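Local coordinates for ribonucleoside triphosphate reductase (Lactobacillus leichmannii, PDB 1L1L), which catalyses the adenosylcobalamin-dependent reduction of ribonucleoside triphosphates to deoxyribonucleotides as a monomeric, allosterically regulated class II ribonucleotide reductase, at residues Val15-Pro21 with Tyr86-Leu92. Numbering follows the deposited sequence.
Sequences VKASVKP and YKLIYGL
Val15 on helix 9-18 and Lys87 on helix 72-90 lie side by side, their CA atoms 6.4 Å apart. Further on the backbones close in, and Pro21 CA lies 4.1 Å from Gly91 CA. Helix 9-18 gives way to an extended run at Val19. Helix 72-90 finishes in a Schellman motif, with Leu92 at positive phi. Val19 CG1 packs directly on the backbone at Gly91, 3.8 Å from Gly91 CA.

Tyr90 is the centre of the contact. Its CG is anti to the backbone N (chi1 -178°), which lays the ring across the end of helix 9-18. Pro21 CG sits over one face in a CH-pi contact, 3.8 Å from the ring centroid. Val19 CG1 and Val15 CG1 both touch Tyr90 CD2. Val15 CG1 also meets the edge of the Tyr86 ring, 3.8 Å from Tyr86 CE1.

Both segments belong to the N-terminal helical part of the reductase, within the ribonucleotide reductase alpha domain. Helix 48-60 packs beside them: Trp48 stacks on the Tyr90 ring, and Tyr86 OH bonds to Asp49 O.

One water ties the two segments together. It donates to Lys16 O and to Val19 O (2.7 Å from the water O), and it is hydrogen-bonded to Tyr90 OH at 2.9 Å. Both the water and Val19 O lie at the edge of the Tyr90 ring, in its plane, with Val19 O against Tyr90 CE2. Val19 CG2 rests on the extended chain of Lys87, 4.0 Å from Lys87 CG.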
loop_
_atom_site.group_PDB
_atom_site.type_symbol
_atom_site.label_atom_id
_atom_site.label_comp_id
_atom_site.label_asym_id
_atom_site.label_seq_id
_atom_site.Cartn_x
_atom_site.Cartn_y
_atom_site.Cartn_z
ATOM N N VAL A 15 16.974 -0.884 26.945
ATOM C CA VAL A 15 15.831 -1.529 26.315
ATOM C C VAL A 15 16.253 -2.886 25.776
ATOM O O VAL A 15 15.563 -3.889 25.976
ATOM C CB VAL A 15 15.283 -0.670 25.161
ATOM C CG1 VAL A 15 14.227 -1.445 24.383
ATOM C CG2 VAL A 15 14.684 0.605 25.716
ATOM N N LYS A 16 17.398 -2.908 25.104
ATOM C CA LYS A 16 17.943 -4.136 24.528
ATOM C C LYS A 16 18.217 -5.177 25.613
ATOM O O LYS A 16 18.151 -6.385 25.372
ATOM C CB LYS A 16 19.243 -3.833 23.775
ATOM C CG LYS A 16 19.077 -2.908 22.580
ATOM C CD LYS A 16 20.415 -2.458 22.000
ATOM C CE LYS A 16 21.251 -3.630 21.505
ATOM N NZ LYS A 16 22.578 -3.177 20.984
ATOM N N ALA A 17 18.510 -4.703 26.818
ATOM C CA ALA A 17 18.809 -5.600 27.923
ATOM C C ALA A 17 17.565 -6.237 28.520
ATOM O O ALA A 17 17.612 -7.375 28.981
ATOM C CB ALA A 17 19.584 -4.847 29.009
ATOM N N SER A 18 16.449 -5.516 28.491
ATOM C CA SER A 18 15.197 -6.009 29.075
ATOM C C SER A 18 14.086 -6.375 28.088
ATOM O O SER A 18 13.098 -7.022 28.466
ATOM C CB SER A 18 14.658 -4.971 30.053
ATOM O OG SER A 18 14.495 -3.721 29.403
ATOM N N VAL A 19 14.231 -5.955 26.835
ATOM C CA VAL A 19 13.212 -6.258 25.837
ATOM C C VAL A 19 13.736 -7.187 24.751
ATOM O O VAL A 19 14.770 -6.930 24.146
ATOM C CB VAL A 19 12.674 -4.973 25.173
ATOM C CG1 VAL A 19 11.649 -5.331 24.097
ATOM C CG2 VAL A 19 12.041 -4.073 26.219
ATOM N N LYS A 20 13.006 -8.272 24.529
ATOM C CA LYS A 20 13.344 -9.257 23.514
ATOM C C LYS A 20 12.346 -9.096 22.361
ATOM O O LYS A 20 11.151 -9.359 22.533
ATOM C CB LYS A 20 13.230 -10.666 24.094
ATOM C CG LYS A 20 13.399 -11.785 23.073
ATOM C CD LYS A 20 13.082 -13.150 23.676
ATOM C CE LYS A 20 13.272 -14.263 22.654
ATOM N NZ LYS A 20 12.912 -15.601 23.210
ATOM N N PRO A 21 12.823 -8.651 21.182
ATOM C CA PRO A 21 11.938 -8.472 20.025
ATOM C C PRO A 21 11.175 -9.751 19.753
ATOM O O PRO A 21 11.768 -10.827 19.713
ATOM C CB PRO A 21 12.909 -8.132 18.896
ATOM C CG PRO A 21 14.020 -7.413 19.620
ATOM C CD PRO A 21 14.209 -8.280 20.843
ATOM N N TYR A 86 9.934 3.754 21.252
ATOM C CA TYR A 86 11.037 2.864 20.927
ATOM C C TYR A 86 10.860 1.493 21.567
ATOM O O TYR A 86 11.076 0.467 20.917
ATOM C CB TYR A 86 12.371 3.470 21.373
ATOM C CG TYR A 86 13.569 2.632 20.990
ATOM C CD1 TYR A 86 13.846 1.425 21.635
ATOM C CD2 TYR A 86 14.403 3.025 19.950
ATOM C CE1 TYR A 86 14.924 0.628 21.241
ATOM C CE2 TYR A 86 15.478 2.245 19.551
ATOM C CZ TYR A 86 15.730 1.051 20.193
ATOM O OH TYR A 86 16.771 0.269 19.759
ATOM N N LYS A 87 10.478 1.464 22.843
ATOM C CA LYS A 87 10.298 0.196 23.538
ATOM C C LYS A 87 9.174 -0.645 22.929
ATOM O O LYS A 87 9.263 -1.873 22.873
ATOM C CB LYS A 87 10.017 0.440 25.027
ATOM C CG LYS A 87 9.806 -0.828 25.827
ATOM C CD LYS A 87 9.651 -0.540 27.330
ATOM C CE LYS A 87 9.316 -1.815 28.103
ATOM N NZ LYS A 87 9.156 -1.599 29.579
ATOM N N LEU A 88 8.116 0.027 22.489
ATOM C CA LEU A 88 6.964 -0.631 21.886
ATOM C C LEU A 88 7.292 -1.272 20.536
ATOM O O LEU A 88 6.990 -2.446 20.304
ATOM C CB LEU A 88 5.835 0.383 21.689
ATOM C CG LEU A 88 4.592 -0.126 20.961
ATOM C CD1 LEU A 88 3.942 -1.259 21.741
ATOM C CD2 LEU A 88 3.618 1.031 20.776
ATOM N N ILE A 89 7.909 -0.485 19.665
ATOM C CA ILE A 89 8.273 -0.938 18.326
ATOM C C ILE A 89 9.407 -1.949 18.356
ATOM O O ILE A 89 9.355 -2.959 17.662
ATOM C CB ILE A 89 8.670 0.255 17.434
ATOM C CG1 ILE A 89 7.482 1.222 17.321
ATOM C CG2 ILE A 89 9.082 -0.239 16.039
ATOM C CD1 ILE A 89 7.827 2.536 16.671
ATOM N N TYR A 90 10.433 -1.685 19.162
ATOM C CA TYR A 90 11.568 -2.606 19.266
ATOM C C TYR A 90 11.083 -3.997 19.614
ATOM O O TYR A 90 11.634 -4.994 19.135
ATOM C CB TYR A 90 12.547 -2.141 20.358
ATOM C CG TYR A 90 13.776 -3.015 20.515
ATOM C CD1 TYR A 90 14.821 -2.963 19.590
ATOM C CD2 TYR A 90 13.887 -3.913 21.580
ATOM C CE1 TYR A 90 15.948 -3.786 19.723
ATOM C CE2 TYR A 90 15.005 -4.740 21.719
ATOM C CZ TYR A 90 16.024 -4.672 20.791
ATOM O OH TYR A 90 17.110 -5.509 20.921
ATOM N N GLY A 91 10.067 -4.058 20.473
ATOM C CA GLY A 91 9.511 -5.325 20.902
ATOM C C GLY A 91 8.549 -5.927 19.894
ATOM O O GLY A 91 8.082 -7.055 20.067
ATOM N N LEU A 92 8.239 -5.161 18.853
ATOM C CA LEU A 92 7.341 -5.612 17.790
ATOM C C LEU A 92 5.885 -5.770 18.208
ATOM O O LEU A 92 5.120 -6.494 17.566
ATOM C CB LEU A 92 7.863 -6.920 17.185
ATOM C CG LEU A 92 9.136 -6.740 16.350
ATOM C CD1 LEU A 92 9.676 -8.097 15.912
ATOM C CD2 LEU A 92 8.830 -5.862 15.125
HETATM O O HOH W 1 17.089 -7.673 22.886
#